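Local coordinates for probable chemoreceptor (Methyl-accepting chemotaxis) transmembrane protein (Rhizobium meliloti, PDB 6D8V) that probably senses quaternary ammonium compounds such as 1,1-dimethyl-prolinium through its sensory domain and so serves bacterial chemotaxis, at residues A121-G126 and I136-L141. Numbering follows the deposited sequence.
Sequences AAEWYG and ITQPYL. With PBE (1,1-dimethyl-prolinium), chain C.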
ATOM      1  N   ALA A 121     -13.565   7.608   9.008  1.00107.96           N
ATOM      2  CA  ALA A 121     -12.897   6.828  10.042  1.00104.28           C
ATOM      3  C   ALA A 121     -12.060   5.691   9.471  1.00103.72           C
ATOM      4  O   ALA A 121     -11.341   5.028  10.230  1.00 92.79           O
ATOM      5  CB  ALA A 121     -13.921   6.274  11.032  1.00102.78           C
ATOM      6  N   ALA A 122     -12.137   5.451   8.164  1.00104.22           N
ATOM      7  CA  ALA A 122     -11.353   4.395   7.547  1.00 94.73           C
ATOM      8  C   ALA A 122      -9.869   4.735   7.600  1.00 96.89           C
ATOM      9  O   ALA A 122      -9.468   5.901   7.611  1.00 98.76           O
ATOM     10  CB  ALA A 122     -11.791   4.172   6.101  1.00105.03           C
ATOM     11  N   GLU A 123      -9.044   3.692   7.631  1.00 94.75           N
ATOM     12  CA  GLU A 123      -7.613   3.917   7.762  1.00 75.38           C
ATOM     13  C   GLU A 123      -7.095   4.841   6.667  1.00 75.91           C
ATOM     14  O   GLU A 123      -6.295   5.739   6.939  1.00 93.37           O
ATOM     15  CB  GLU A 123      -6.873   2.584   7.743  1.00 74.45           C
ATOM     16  CG  GLU A 123      -6.225   2.239   9.059  1.00 84.91           C
ATOM     17  CD  GLU A 123      -5.260   1.093   8.923  1.00112.42           C
ATOM     18  OE1 GLU A 123      -5.382   0.339   7.935  1.00129.46           O
ATOM     19  OE2 GLU A 123      -4.377   0.951   9.793  1.00126.77           O
ATOM     20  N   TRP A 124      -7.532   4.638   5.421  1.00 88.95           N
ATOM     21  CA  TRP A 124      -6.946   5.376   4.305  1.00 75.63           C
ATOM     22  C   TRP A 124      -7.213   6.869   4.401  1.00 81.25           C
ATOM     23  O   TRP A 124      -6.466   7.656   3.808  1.00 90.41           O
ATOM     24  CB  TRP A 124      -7.474   4.833   2.980  1.00 73.79           C
ATOM     25  CG  TRP A 124      -8.965   4.750   2.945  1.00 91.32           C
ATOM     26  CD1 TRP A 124      -9.737   3.666   3.255  1.00 86.79           C
ATOM     27  CD2 TRP A 124      -9.869   5.807   2.605  1.00103.01           C
ATOM     28  NE1 TRP A 124     -11.071   3.983   3.110  1.00 88.99           N
ATOM     29  CE2 TRP A 124     -11.177   5.290   2.712  1.00 97.61           C
ATOM     30  CE3 TRP A 124      -9.698   7.139   2.207  1.00 95.18           C
ATOM     31  CZ2 TRP A 124     -12.307   6.057   2.440  1.00 91.96           C
ATOM     32  CZ3 TRP A 124     -10.820   7.899   1.936  1.00 91.38           C
ATOM     33  CH2 TRP A 124     -12.109   7.355   2.055  1.00 93.96           C
ATOM     34  N   TYR A 125      -8.249   7.277   5.134  1.00 80.97           N
ATOM     35  CA  TYR A 125      -8.499   8.689   5.394  1.00 93.27           C
ATOM     36  C   TYR A 125      -8.054   9.128   6.783  1.00100.97           C
ATOM     37  O   TYR A 125      -7.408  10.173   6.922  1.00 96.45           O
ATOM     38  CB  TYR A 125      -9.988   9.004   5.222  1.00 81.39           C
ATOM     39  CG  TYR A 125     -10.269  10.476   5.007  1.00101.52           C
ATOM     40  CD1 TYR A 125     -10.310  11.360   6.077  1.00107.66           C
ATOM     41  CD2 TYR A 125     -10.479  10.985   3.731  1.00105.95           C
ATOM     42  CE1 TYR A 125     -10.558  12.709   5.882  1.00101.34           C
ATOM     43  CE2 TYR A 125     -10.728  12.330   3.528  1.00 99.33           C
ATOM     44  CZ  TYR A 125     -10.767  13.187   4.605  1.00 98.95           C
ATOM     45  OH  TYR A 125     -11.018  14.522   4.394  1.00115.63           O
ATOM     46  N   GLY A 126      -8.358   8.331   7.808  1.00106.14           N
ATOM     47  CA  GLY A 126      -8.098   8.764   9.172  1.00104.17           C
ATOM     48  C   GLY A 126      -6.620   8.932   9.479  1.00 95.17           C
ATOM     49  O   GLY A 126      -6.209   9.933  10.073  1.00 94.52           O
ATOM     50  N   ILE A 136       0.388   5.129   5.360  1.00 61.96           N
ATOM     51  CA  ILE A 136       0.143   3.933   4.561  1.00 68.99           C
ATOM     52  C   ILE A 136      -0.730   2.965   5.361  1.00 71.99           C
ATOM     53  O   ILE A 136      -0.550   2.797   6.570  1.00 76.11           O
ATOM     54  CB  ILE A 136       1.474   3.279   4.129  1.00 73.89           C
ATOM     55  CG1 ILE A 136       1.219   2.158   3.115  1.00 80.79           C
ATOM     56  CG2 ILE A 136       2.262   2.773   5.335  1.00 52.06           C
ATOM     57  CD1 ILE A 136       2.479   1.672   2.414  1.00 65.11           C
ATOM     58  N   THR A 137      -1.677   2.326   4.684  1.00 73.62           N
ATOM     59  CA  THR A 137      -2.729   1.574   5.355  1.00 75.30           C
ATOM     60  C   THR A 137      -2.380   0.096   5.489  1.00 65.34           C
ATOM     61  O   THR A 137      -1.587  -0.467   4.734  1.00 68.92           O
ATOM     62  CB  THR A 137      -4.058   1.693   4.601  1.00 72.45           C
ATOM     63  OG1 THR A 137      -3.981   0.957   3.370  1.00 74.90           O
ATOM     64  CG2 THR A 137      -4.384   3.144   4.302  1.00 67.74           C
ATOM     65  N   GLN A 138      -3.001  -0.536   6.472  1.00 73.64           N
ATOM     66  CA  GLN A 138      -3.014  -1.982   6.508  1.00 71.17           C
ATOM     67  C   GLN A 138      -3.785  -2.489   5.295  1.00 74.46           C
ATOM     68  O   GLN A 138      -4.683  -1.809   4.787  1.00 67.12           O
ATOM     69  CB  GLN A 138      -3.649  -2.506   7.799  1.00 83.63           C
ATOM     70  CG  GLN A 138      -2.802  -2.305   9.051  1.00101.33           C
ATOM     71  CD  GLN A 138      -1.562  -3.182   9.082  1.00100.33           C
ATOM     72  OE1 GLN A 138      -1.417  -4.102   8.279  1.00103.60           O
ATOM     73  NE2 GLN A 138      -0.661  -2.899  10.015  1.00 94.05           N
ATOM     74  N   PRO A 139      -3.443  -3.676   4.808  1.00 70.63           N
ATOM     75  CA  PRO A 139      -4.110  -4.187   3.610  1.00 55.35           C
ATOM     76  C   PRO A 139      -5.612  -4.290   3.819  1.00 71.70           C
ATOM     77  O   PRO A 139      -6.084  -4.800   4.840  1.00 67.92           O
ATOM     78  CB  PRO A 139      -3.450  -5.555   3.396  1.00 66.24           C
ATOM     79  CG  PRO A 139      -2.881  -5.915   4.702  1.00 66.34           C
ATOM     80  CD  PRO A 139      -2.476  -4.639   5.355  1.00 74.02           C
ATOM     81  N   TYR A 140      -6.361  -3.785   2.840  1.00 62.49           N
ATOM     82  CA  TYR A 140      -7.813  -3.764   2.928  1.00 60.41           C
ATOM     83  C   TYR A 140      -8.390  -4.003   1.542  1.00 78.82           C
ATOM     84  O   TYR A 140      -7.735  -3.750   0.522  1.00 89.11           O
ATOM     85  CB  TYR A 140      -8.337  -2.439   3.498  1.00 72.20           C
ATOM     86  CG  TYR A 140      -8.185  -1.280   2.535  1.00 83.21           C
ATOM     87  CD1 TYR A 140      -6.969  -0.625   2.395  1.00 83.78           C
ATOM     88  CD2 TYR A 140      -9.251  -0.850   1.757  1.00 87.11           C
ATOM     89  CE1 TYR A 140      -6.817   0.422   1.515  1.00 77.88           C
ATOM     90  CE2 TYR A 140      -9.111   0.200   0.874  1.00 77.86           C
ATOM     91  CZ  TYR A 140      -7.892   0.835   0.754  1.00 75.49           C
ATOM     92  OH  TYR A 140      -7.744   1.885  -0.129  1.00 64.58           O
ATOM     93  N   LEU A 141      -9.625  -4.498   1.524  1.00 72.54           N
ATOM     94  CA  LEU A 141     -10.339  -4.728   0.280  1.00 73.06           C
ATOM     95  C   LEU A 141     -10.980  -3.429  -0.193  1.00 79.85           C
ATOM     96  O   LEU A 141     -11.847  -2.877   0.490  1.00 83.72           O
ATOM     97  CB  LEU A 141     -11.404  -5.808   0.472  1.00 64.54           C
ATOM     98  CG  LEU A 141     -12.422  -5.910  -0.664  1.00 74.42           C
ATOM     99  CD1 LEU A 141     -11.729  -6.295  -1.964  1.00 76.14           C
ATOM    100  CD2 LEU A 141     -13.565  -6.873  -0.366  1.00 69.17           C
TER
HETATM  101  N   PBE C 402     -10.029   3.765  -2.626  1.00102.12           N
HETATM  102  CD  PBE C 402      -9.320   4.578  -1.888  1.00 91.91           C
HETATM  103  CA  PBE C 402     -10.714   2.918  -1.566  1.00106.11           C
HETATM  104  CB  PBE C 402     -11.152   4.017  -0.516  1.00111.80           C
HETATM  105  CG  PBE C 402     -10.261   4.908  -0.588  1.00 95.38           C
HETATM  106  CE  PBE C 402     -10.992   4.537  -3.440  1.00110.08           C
HETATM  107  CF  PBE C 402      -9.152   2.937  -3.477  1.00 91.79           C
HETATM  108  C   PBE C 402     -11.836   2.118  -2.000  1.00 93.14           C
HETATM  109  O   PBE C 402     -12.641   1.668  -1.140  1.00 98.64           O
HETATM  110  OXT PBE C 402     -12.008   1.839  -3.216  1.00 97.76           O
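Trp-124 and Tyr-140 meet beside the bound 1,1-dimethyl-prolinium. The two rings are tilted by 28° and offset so far that little of one covers the other. The Trp-124 five-membered ring and the Tyr-140 ring have centroids 5.5 Å apart. Trp-124 CD1 lies over a face of the Tyr-140 ring, 4.2 Å from its CZ.

The CB-CG side of the ligand's pyrrolidine ring points at one face of the Trp-124 indole, with PBE CG over the centre, 3.3 Å from Trp-124 CD2. Tyr-125 CB backs the opposite face. Tyr-140 offers its edge instead, with OH 3.5 Å from PBE CA. The hydrogen bond of that hydroxyl goes to Ser-153 OG on strand 149-160. Trp-72, another pocket residue, packs edge-to-face with Trp-124.

Apolar contact continues at the start of helix 123-131. The methyl of Thr-137, anti to its own carbonyl carbon, is set against the Trp-124 backbone, with CG2 3.4 Å from CA. The Thr-137 hydroxyl turns elsewhere, to Ser-153 N and to Gln-138 O.

One hydrogen bond joins the segments. Gln-138 N donates to Glu-123 OE1 at 2.9 Å, with an N-H...O angle of 140°. The donor lies above the carboxylate plane. With CD anti to CA (chi2 -167°), the extended Glu-123 chain carries its carboxylate across to this backbone N. The Gln-138 amide leads away, and its OE1 bonds to Ser-196.

An alanine in place of Trp-124 would probably leave PBE CB and CG without the indole face they pack on, and open a gap beside Tyr-140.

The contact thus ties the helix start to the chain entering strand 140-142. In this Cache-clan PDC sensor domain it probably holds the ligand by apolar fit: a CH-pi type contact on Trp-124, with the Tyr-140 edge and hydroxyl closing a flank.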